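Local coordinates for protein possible thiamine biosynthesis enzyme (Candida albicans, PDB 2X7Q) that is of unknown function but has the periplasmic binding protein fold of the SsuA/TauA solute-binding family, and may bind a small molecule linked to thiamine biosynthesis, at residues W101-G106 with A173-Y178; I121-I126 with D147-L152; N157-V162 with N187-Q192. The protein carries 1 engineered substitution. All coordinates share one frame; numbering follows the deposited sequence.

Interaction 1: W101-G106 with A173-Y178; sequences WAVSTG and AFMWEY
Ala-102 and Trp-176 form one hydrogen-bonded pair of an antiparallel ladder, and Ser-104 and Phe-174 form the next. Ala-102 N donates to Trp-176 O at 2.8 Å, and Trp-176 N returns a bond to Ala-102 O. In the second pair the bond from Ser-104 N to Phe-174 O is nearly straight, 174° at the hydrogen, while Phe-174 N reaches Ser-104 O at 3.1 Å. Several of the same acceptors also take a CA-H contact, as where Met-175 CA lies 3.4 Å from Ala-102 O. Strand 173-177 is the centre of a five-stranded mixed sheet and strand 100-106 lies beside it, in one lobe of the periplasmic binding protein fold. On its outer side strand 100-106 bonds strand 190-197, through the backbones of Trp-101, Val-103 and Thr-105. Where the ladder ends, Trp-101 brings its indole edge to the opposite backbone: CZ3 stands 3.3 Å from Met-175 O, a buried carbonyl with no polar partner in the model, and CE3 lies near Trp-176 N, close to the ring plane. On the face that carries Val-103 and Met-175, CE of selenomethionine Met-175, turned back by the bend at chi3 (57°), rests 3.7 Å from Trp-101 CB, with Val-103 CG2 against its CG. The other face carries Ala-102, Ser-104, Phe-174 and Trp-176. There CG of Phe-174 lies between the backbone N and the carbonyl carbon (chi1 69°), which brings the ring face to Ser-104 CB, 4.0 Å from the centroid, a CH-pi contact; Ser-104 OG is hydrogen-bonded to Tyr-185 OH. Glu-177 N-caps the following helix, OE2 accepting from Phe-179 N and also bonding a glycerol, while OE1 pairs with Thr-180 OG1.

Interaction 2: I121-I126 with D147-L152; sequences IGVSRI and DQFQVL
Ile-121 and Phe-149 lie side by side on one face of two parallel strands, their side chains pointing the same way. The phenyl ring presents its CD2 corner to the isoleucine, 3.8 Å from Ile-121 CB, and CD2 and CE2 both lie against the CG2 branch. Val-123 crosses the same ring at a slant, with CG1 4.1 Å from Phe-149 CD2. The Val-123 chi1 of -59° sets CG1 beside the backbone N, which brings that methyl to the ring and leaves CG2 near Gln-150 O. Farther along, Ile-126 meets Val-151 at about a right angle: CG1 and CD1 of the isoleucine both touch Val-151 CG2. On the opposite face, where Gly-122 has no side chain, Leu-152 CD1 comes within 4.1 Å of Gly-122 CA.

Beneath these groups run four backbone bonds, from Ile-121 N to Gln-148 O (2.8 Å), Gln-150 N to Ile-121 O, Val-123 N to Gln-150 O, and Leu-152 N to Val-123 O. Strand 120-123, helix 129-141 and strand 148-151 make a beta-alpha-beta unit, and the helix covers the Phe-149 face through Ser-130, Tyr-131 and Ser-134. The contact thus divides its work: the parallel ladder satisfies the inward-facing amides and carbonyls and fixes the register, Ile-121, Val-123 and the ring give helix 129-141 an apolar surface, and Ile-126 with Val-151 closes the pair at its more exposed end.

Interaction 3: N157-V162 with N187-Q192; sequences NLRDSV and NHEIKQ
The corner where helix 155-162 packs beside the start of the outermost strand, 190-197, of the lobe's five-stranded sheet is joined by a salt bridge that rests on an aliphatic patch. Arg-159 and Glu-189 carry it. NE of Arg-159 donates to Glu-189 OE2 at 2.9 Å, with 166° at the hydrogen. The carboxylate oxygen lies in the guanidinium plane, at its edge, yet the arginine meets that oxygen from above the carboxylate plane, and the two planes stand 76° apart. A bend at chi3 (-54°) in the arginine turns NE to the acid, whereas Glu-189 reaches across with an extended chain. Beside the bridge, Ile-190 CG2 lies 4.0 Å from both CB and CG of Arg-159, and the CG2 atoms of Val-162 and Ile-190 add a looser apolar touch at 4.3 Å.

A water links the second acid of the corner: it donates to Asp-160 OD1 and to Glu-189 OE2, each at 2.8 Å. Ahead of the acid, Asn-187 OD1 accepts from Glu-189 N in an Asx turn. This turn overlaps the Schellman motif that ends helix 178-186, with His-188 inside it. Around the bridge, Arg-159 makes cation-pi contacts with Tyr-184 and Phe-155.

Glu-189 OE2 therefore has two donors, NE and the water. Asp-160 OD1 stands 4.4 Å from this oxygen, and the arginine charge and the shared water probably offset the like-charge repulsion between the two acids.

Overall arrangement
All three contacts belong to one lobe and reach the same five-stranded sheet, on one side of the chain's centre. Interaction 1 is its buried antiparallel heart; interaction 2 adds a parallel pair at the edge and is only partly buried; interaction 3, also buried, ties a helix to the far edge strand by a salt bridge, a water and an apolar touch. They touch directly: Ala-173 O meets Gly-122 N between interactions 1 and 2, Thr-105 N meets Lys-191 O between 1 and 3, and Leu-152 O meets Asn-157 ND2 between 2 and 3. Backbone ladders thus carry interactions 1 and 2, whereas interaction 3 is made by side chains.

Interaction 1: W101-G106 with A173-Y178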
loop_
_atom_site.group_PDB
_atom_site.type_symbol
_atom_site.label_atom_id
_atom_site.label_comp_id
_atom_site.label_asym_id
_atom_site.label_seq_id
_atom_site.Cartn_x
_atom_site.Cartn_y
_atom_site.Cartn_z
ATOM N N TRP A 101 -5.885 0.764 9.409
ATOM C CA TRP A 101 -6.319 2.126 9.117
ATOM C C TRP A 101 -6.928 2.791 10.346
ATOM O O TRP A 101 -7.735 2.190 11.052
ATOM C CB TRP A 101 -7.326 2.134 7.966
ATOM C CG TRP A 101 -6.703 1.887 6.626
ATOM C CD1 TRP A 101 -6.499 0.679 6.025
ATOM C CD2 TRP A 101 -6.204 2.874 5.717
ATOM N NE1 TRP A 101 -5.904 0.855 4.798
ATOM C CE2 TRP A 101 -5.710 2.199 4.586
ATOM C CE3 TRP A 101 -6.125 4.272 5.750
ATOM C CZ2 TRP A 101 -5.150 2.862 3.499
ATOM C CZ3 TRP A 101 -5.568 4.932 4.670
ATOM C CH2 TRP A 101 -5.088 4.229 3.562
ATOM N N ALA A 102 -6.536 4.036 10.596
ATOM C CA ALA A 102 -7.050 4.786 11.735
ATOM C C ALA A 102 -7.925 5.948 11.267
ATOM O O ALA A 102 -7.536 6.720 10.383
ATOM C CB ALA A 102 -5.903 5.293 12.595
ATOM N N VAL A 103 -9.104 6.072 11.869
ATOM C CA VAL A 103 -10.025 7.150 11.536
ATOM C C VAL A 103 -9.803 8.328 12.478
ATOM O O VAL A 103 -9.912 8.186 13.697
ATOM C CB VAL A 103 -11.486 6.683 11.632
ATOM C CG1 VAL A 103 -12.427 7.793 11.194
ATOM C CG2 VAL A 103 -11.698 5.436 10.784
ATOM N N SER A 104 -9.492 9.490 11.912
ATOM C CA SER A 104 -9.153 10.656 12.721
ATOM C C SER A 104 -10.114 11.820 12.504
ATOM O O SER A 104 -10.767 11.916 11.464
ATOM C CB SER A 104 -7.724 11.114 12.424
ATOM O OG SER A 104 -6.796 10.061 12.615
ATOM N N THR A 105 -10.189 12.700 13.498
ATOM C CA THR A 105 -10.964 13.928 13.390
ATOM C C THR A 105 -10.237 15.046 14.125
ATOM O O THR A 105 -9.173 14.826 14.706
ATOM C CB THR A 105 -12.384 13.762 13.964
ATOM O OG1 THR A 105 -13.160 14.935 13.686
ATOM C CG2 THR A 105 -12.334 13.536 15.467
ATOM N N GLY A 106 -10.811 16.245 14.096
ATOM C CA GLY A 106 -10.213 17.390 14.758
ATOM C C GLY A 106 -9.999 17.168 16.242
ATOM O O GLY A 106 -10.586 16.262 16.831
ATOM N N ALA A 173 -13.877 13.700 9.055
ATOM C CA ALA A 173 -12.859 12.705 9.371
ATOM C C ALA A 173 -12.104 12.239 8.130
ATOM O O ALA A 173 -12.565 12.420 7.003
ATOM C CB ALA A 173 -13.483 11.515 10.081
ATOM N N PHE A 174 -10.937 11.642 8.353
ATOM C CA PHE A 174 -10.144 11.053 7.282
ATOM C C PHE A 174 -9.507 9.764 7.788
ATOM O O PHE A 174 -9.454 9.524 8.993
ATOM C CB PHE A 174 -9.069 12.032 6.801
ATOM C CG PHE A 174 -7.976 12.279 7.806
ATOM C CD1 PHE A 174 -8.114 13.261 8.773
ATOM C CD2 PHE A 174 -6.808 11.534 7.776
ATOM C CE1 PHE A 174 -7.109 13.493 9.695
ATOM C CE2 PHE A 174 -5.802 11.761 8.694
ATOM C CZ PHE A 174 -5.952 12.740 9.655
HETATM N N MSE A 175 -9.027 8.933 6.871
HETATM C CA MSE A 175 -8.420 7.664 7.252
HETATM C C MSE A 175 -6.959 7.598 6.813
HETATM O O MSE A 175 -6.622 7.932 5.673
HETATM C CB MSE A 175 -9.213 6.494 6.665
HETATM C CG MSE A 175 -10.670 6.475 7.074
HETATM SE SE MSE A 175 -11.662 4.997 6.303
HETATM C CE MSE A 175 -10.588 3.531 6.980
ATOM N N TRP A 176 -6.093 7.166 7.723
ATOM C CA TRP A 176 -4.664 7.100 7.445
ATOM C C TRP A 176 -4.029 5.983 8.264
ATOM O O TRP A 176 -4.562 5.586 9.301
ATOM C CB TRP A 176 -4.007 8.442 7.772
ATOM C CG TRP A 176 -2.839 8.775 6.897
ATOM C CD1 TRP A 176 -1.519 8.734 7.237
ATOM C CD2 TRP A 176 -2.888 9.202 5.527
ATOM N NE1 TRP A 176 -0.743 9.112 6.167
ATOM C CE2 TRP A 176 -1.557 9.401 5.110
ATOM C CE3 TRP A 176 -3.927 9.434 4.622
ATOM C CZ2 TRP A 176 -1.241 9.824 3.817
ATOM C CZ3 TRP A 176 -3.608 9.853 3.342
ATOM C CH2 TRP A 176 -2.277 10.043 2.951
ATOM N N GLU A 177 -2.896 5.473 7.794
ATOM C CA GLU A 177 -2.207 4.393 8.491
ATOM C C GLU A 177 -1.990 4.765 9.957
ATOM O O GLU A 177 -1.569 5.878 10.267
ATOM C CB GLU A 177 -0.878 4.069 7.803
ATOM C CG GLU A 177 -0.237 2.770 8.266
ATOM C CD GLU A 177 0.467 2.911 9.601
ATOM O OE1 GLU A 177 1.331 3.806 9.727
ATOM O OE2 GLU A 177 0.157 2.128 10.523
ATOM N N TYR A 178 -2.291 3.828 10.851
ATOM C CA TYR A 178 -2.274 4.092 12.289
ATOM C C TYR A 178 -0.955 4.661 12.806
ATOM O O TYR A 178 -0.918 5.779 13.315
ATOM C CB TYR A 178 -2.636 2.829 13.078
ATOM C CG TYR A 178 -2.467 2.983 14.573
ATOM C CD1 TYR A 178 -3.342 3.770 15.314
ATOM C CD2 TYR A 178 -1.434 2.341 15.245
ATOM C CE1 TYR A 178 -3.190 3.916 16.678
ATOM C CE2 TYR A 178 -1.275 2.482 16.611
ATOM C CZ TYR A 178 -2.155 3.272 17.322
ATOM O OH TYR A 178 -2.003 3.417 18.684
#

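Interaction 2: I121-I126 with D147-L152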
loop_
_atom_site.group_PDB
_atom_site.type_symbol
_atom_site.label_atom_id
_atom_site.label_comp_id
_atom_site.label_asym_id
_atom_site.label_seq_id
_atom_site.Cartn_x
_atom_site.Cartn_y
_atom_site.Cartn_z
ATOM N N ILE A 121 -15.991 13.314 4.174
ATOM C CA ILE A 121 -14.792 12.490 4.277
ATOM C C ILE A 121 -13.618 13.091 3.511
ATOM O O ILE A 121 -13.680 13.255 2.293
ATOM C CB ILE A 121 -15.045 11.061 3.760
ATOM C CG1 ILE A 121 -16.181 10.405 4.549
ATOM C CG2 ILE A 121 -13.777 10.228 3.853
ATOM C CD1 ILE A 121 -15.924 10.323 6.038
ATOM N N GLY A 122 -12.547 13.410 4.231
ATOM C CA GLY A 122 -11.349 13.948 3.615
ATOM C C GLY A 122 -10.445 12.844 3.103
ATOM O O GLY A 122 -10.143 11.891 3.824
ATOM N N VAL A 123 -10.018 12.971 1.852
ATOM C CA VAL A 123 -9.135 11.985 1.245
ATOM C C VAL A 123 -7.974 12.672 0.541
ATOM O O VAL A 123 -8.108 13.799 0.073
ATOM C CB VAL A 123 -9.882 11.100 0.230
ATOM C CG1 VAL A 123 -11.035 10.373 0.901
ATOM C CG2 VAL A 123 -10.380 11.940 -0.938
ATOM N N SER A 124 -6.834 11.995 0.476
ATOM C CA SER A 124 -5.689 12.510 -0.258
ATOM C C SER A 124 -6.072 12.681 -1.723
ATOM O O SER A 124 -5.905 13.754 -2.295
ATOM C CB SER A 124 -4.497 11.562 -0.124
ATOM O OG SER A 124 -4.811 10.264 -0.604
ATOM N N ARG A 125 -6.595 11.612 -2.315
ATOM C CA ARG A 125 -7.032 11.629 -3.707
ATOM C C ARG A 125 -8.157 10.624 -3.913
ATOM O O ARG A 125 -8.307 9.679 -3.136
ATOM C CB ARG A 125 -5.854 11.301 -4.630
ATOM C CG ARG A 125 -5.399 9.860 -4.520
ATOM C CD ARG A 125 -4.012 9.652 -5.108
ATOM N NE ARG A 125 -3.554 8.288 -4.878
ATOM C CZ ARG A 125 -3.000 7.869 -3.745
ATOM N NH1 ARG A 125 -2.827 8.715 -2.739
ATOM N NH2 ARG A 125 -2.621 6.605 -3.618
ATOM N N ILE A 126 -8.938 10.824 -4.968
ATOM C CA ILE A 126 -10.010 9.895 -5.295
ATOM C C ILE A 126 -9.422 8.570 -5.770
ATOM O O ILE A 126 -8.577 8.544 -6.664
ATOM C CB ILE A 126 -10.942 10.452 -6.386
ATOM C CG1 ILE A 126 -11.579 11.763 -5.927
ATOM C CG2 ILE A 126 -12.020 9.438 -6.737
ATOM C CD1 ILE A 126 -12.479 11.620 -4.720
ATOM N N ASP A 147 -20.786 10.135 0.482
ATOM C CA ASP A 147 -20.836 10.763 -0.836
ATOM C C ASP A 147 -20.235 12.166 -0.842
ATOM O O ASP A 147 -20.151 12.809 -1.888
ATOM C CB ASP A 147 -22.272 10.787 -1.367
ATOM C CG ASP A 147 -23.256 11.379 -0.375
ATOM O OD1 ASP A 147 -22.935 12.411 0.248
ATOM O OD2 ASP A 147 -24.363 10.822 -0.234
ATOM N N GLN A 148 -19.816 12.636 0.330
ATOM C CA GLN A 148 -19.136 13.922 0.441
ATOM C C GLN A 148 -17.639 13.711 0.650
ATOM O O GLN A 148 -17.212 13.242 1.706
ATOM C CB GLN A 148 -19.711 14.744 1.597
ATOM C CG GLN A 148 -21.149 15.200 1.387
ATOM C CD GLN A 148 -21.604 16.197 2.434
ATOM O OE1 GLN A 148 -21.304 17.387 2.347
ATOM N NE2 GLN A 148 -22.335 15.715 3.431
ATOM N N PHE A 149 -16.846 14.061 -0.356
ATOM C CA PHE A 149 -15.405 13.856 -0.290
ATOM C C PHE A 149 -14.624 15.142 -0.533
ATOM O O PHE A 149 -14.926 15.905 -1.450
ATOM C CB PHE A 149 -14.967 12.781 -1.286
ATOM C CG PHE A 149 -15.563 11.426 -1.014
ATOM C CD1 PHE A 149 -16.636 10.962 -1.757
ATOM C CD2 PHE A 149 -15.048 10.618 -0.014
ATOM C CE1 PHE A 149 -17.184 9.720 -1.508
ATOM C CE2 PHE A 149 -15.592 9.374 0.241
ATOM C CZ PHE A 149 -16.662 8.924 -0.507
ATOM N N GLN A 150 -13.613 15.377 0.300
ATOM C CA GLN A 150 -12.766 16.557 0.165
ATOM C C GLN A 150 -11.350 16.173 -0.251
ATOM O O GLN A 150 -10.576 15.652 0.554
ATOM C CB GLN A 150 -12.728 17.353 1.469
ATOM C CG GLN A 150 -14.042 18.042 1.824
ATOM C CD GLN A 150 -15.109 17.073 2.292
ATOM O OE1 GLN A 150 -16.286 17.219 1.960
ATOM N NE2 GLN A 150 -14.704 16.074 3.069
ATOM N N VAL A 151 -11.025 16.403 -1.520
ATOM C CA VAL A 151 -9.696 16.092 -2.036
ATOM C C VAL A 151 -8.680 17.077 -1.470
ATOM O O VAL A 151 -8.678 18.256 -1.827
ATOM C CB VAL A 151 -9.664 16.142 -3.572
ATOM C CG1 VAL A 151 -8.267 15.821 -4.084
ATOM C CG2 VAL A 151 -10.686 15.179 -4.154
ATOM N N LEU A 152 -7.817 16.589 -0.585
ATOM C CA LEU A 152 -6.895 17.458 0.141
ATOM C C LEU A 152 -5.425 17.200 -0.199
ATOM O O LEU A 152 -4.538 17.907 0.282
ATOM C CB LEU A 152 -7.139 17.342 1.649
ATOM C CG LEU A 152 -8.528 17.807 2.099
ATOM C CD1 LEU A 152 -8.898 17.217 3.447
ATOM C CD2 LEU A 152 -8.621 19.328 2.120
#

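Interaction 3: N157-V162 with N187-Q192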
loop_
_atom_site.group_PDB
_atom_site.type_symbol
_atom_site.label_atom_id
_atom_site.label_comp_id
_atom_site.label_asym_id
_atom_site.label_seq_id
_atom_site.Cartn_x
_atom_site.Cartn_y
_atom_site.Cartn_z
ATOM N N ASN A 157 -2.784 18.596 5.102
ATOM C CA ASN A 157 -4.056 19.192 4.716
ATOM C C ASN A 157 -5.236 18.425 5.309
ATOM O O ASN A 157 -6.253 19.014 5.668
ATOM C CB ASN A 157 -4.180 19.261 3.191
ATOM C CG ASN A 157 -3.331 20.355 2.584
ATOM O OD1 ASN A 157 -2.750 21.169 3.298
ATOM N ND2 ASN A 157 -3.259 20.383 1.258
ATOM N N LEU A 158 -5.091 17.107 5.406
ATOM C CA LEU A 158 -6.122 16.262 5.996
ATOM C C LEU A 158 -6.312 16.583 7.475
ATOM O O LEU A 158 -7.435 16.629 7.967
ATOM C CB LEU A 158 -5.774 14.784 5.816
ATOM C CG LEU A 158 -5.895 14.224 4.397
ATOM C CD1 LEU A 158 -5.259 12.847 4.300
ATOM C CD2 LEU A 158 -7.353 14.176 3.959
ATOM N N ARG A 159 -5.206 16.811 8.178
ATOM C CA ARG A 159 -5.257 17.150 9.595
ATOM C C ARG A 159 -5.834 18.546 9.803
ATOM O O ARG A 159 -6.635 18.764 10.707
ATOM C CB ARG A 159 -3.866 17.054 10.226
ATOM C CG ARG A 159 -3.230 15.677 10.138
ATOM C CD ARG A 159 -2.044 15.559 11.081
ATOM N NE ARG A 159 -1.068 16.625 10.877
ATOM C CZ ARG A 159 -0.032 16.541 10.047
ATOM N NH1 ARG A 159 0.164 15.438 9.341
ATOM N NH2 ARG A 159 0.808 17.559 9.923
ATOM N N ASP A 160 -5.421 19.489 8.963
ATOM C CA ASP A 160 -5.927 20.855 9.044
ATOM C C ASP A 160 -7.417 20.898 8.711
ATOM O O ASP A 160 -8.172 21.677 9.291
ATOM C CB ASP A 160 -5.152 21.775 8.099
ATOM C CG ASP A 160 -3.717 21.983 8.534
ATOM O OD1 ASP A 160 -3.368 21.570 9.661
ATOM O OD2 ASP A 160 -2.935 22.566 7.755
ATOM N N SER A 161 -7.835 20.051 7.777
ATOM C CA SER A 161 -9.230 20.004 7.351
ATOM C C SER A 161 -10.167 19.593 8.482
ATOM O O SER A 161 -11.162 20.266 8.746
ATOM C CB SER A 161 -9.389 19.051 6.171
ATOM O OG SER A 161 -10.744 18.946 5.785
ATOM N N VAL A 162 -9.843 18.487 9.145
ATOM C CA VAL A 162 -10.668 17.990 10.240
ATOM C C VAL A 162 -10.626 18.933 11.437
ATOM O O VAL A 162 -11.477 18.866 12.323
ATOM C CB VAL A 162 -10.250 16.573 10.675
ATOM C CG1 VAL A 162 -10.562 15.568 9.577
ATOM C CG2 VAL A 162 -8.775 16.540 11.037
ATOM N N ASN A 187 0.406 14.202 20.417
ATOM C CA ASN A 187 0.528 15.647 20.587
ATOM C C ASN A 187 -0.837 16.327 20.518
ATOM O O ASN A 187 -0.935 17.554 20.527
ATOM C CB ASN A 187 1.502 16.253 19.569
ATOM C CG ASN A 187 1.020 16.116 18.139
ATOM O OD1 ASN A 187 -0.117 15.719 17.885
ATOM N ND2 ASN A 187 1.886 16.453 17.195
ATOM N N HIS A 188 -1.883 15.511 20.433
ATOM C CA HIS A 188 -3.262 15.980 20.516
ATOM C C HIS A 188 -3.658 16.952 19.406
ATOM O O HIS A 188 -4.546 17.782 19.593
ATOM C CB HIS A 188 -3.529 16.604 21.890
ATOM C CG HIS A 188 -3.258 15.679 23.035
ATOM N ND1 HIS A 188 -4.165 14.730 23.458
ATOM C CD2 HIS A 188 -2.180 15.556 23.847
ATOM C CE1 HIS A 188 -3.659 14.065 24.482
ATOM N NE2 HIS A 188 -2.457 14.547 24.738
ATOM N N GLU A 189 -3.005 16.844 18.252
ATOM C CA GLU A 189 -3.387 17.646 17.095
ATOM C C GLU A 189 -4.662 17.087 16.476
ATOM O O GLU A 189 -5.557 17.836 16.081
ATOM C CB GLU A 189 -2.266 17.686 16.055
ATOM C CG GLU A 189 -2.629 18.451 14.789
ATOM C CD GLU A 189 -1.459 18.604 13.836
ATOM O OE1 GLU A 189 -0.302 18.534 14.300
ATOM O OE2 GLU A 189 -1.695 18.813 12.628
ATOM N N ILE A 190 -4.736 15.763 16.401
ATOM C CA ILE A 190 -5.934 15.086 15.925
ATOM C C ILE A 190 -6.453 14.110 16.978
ATOM O O ILE A 190 -5.886 13.996 18.066
ATOM C CB ILE A 190 -5.689 14.342 14.600
ATOM C CG1 ILE A 190 -4.515 13.372 14.739
ATOM C CG2 ILE A 190 -5.437 15.329 13.473
ATOM C CD1 ILE A 190 -4.184 12.628 13.462
ATOM N N LYS A 191 -7.531 13.407 16.649
ATOM C CA LYS A 191 -8.205 12.548 17.615
ATOM C C LYS A 191 -8.795 11.308 16.955
ATOM O O LYS A 191 -9.595 11.411 16.026
ATOM C CB LYS A 191 -9.299 13.339 18.331
ATOM C CG LYS A 191 -10.203 12.517 19.223
ATOM C CD LYS A 191 -11.177 13.426 19.957
ATOM C CE LYS A 191 -11.768 14.464 19.017
ATOM N NZ LYS A 191 -12.626 15.448 19.724
ATOM N N GLN A 192 -8.393 10.136 17.440
ATOM C CA GLN A 192 -8.870 8.874 16.883
ATOM C C GLN A 192 -10.281 8.552 17.357
ATOM O O GLN A 192 -10.595 8.688 18.540
ATOM C CB GLN A 192 -7.927 7.728 17.253
ATOM C CG GLN A 192 -8.420 6.358 16.816
ATOM C CD GLN A 192 -7.497 5.240 17.250
ATOM O OE1 GLN A 192 -7.937 4.244 17.824
ATOM N NE2 GLN A 192 -6.209 5.397 16.977
HETATM O O HOH W 1 -4.029 20.243 11.996
#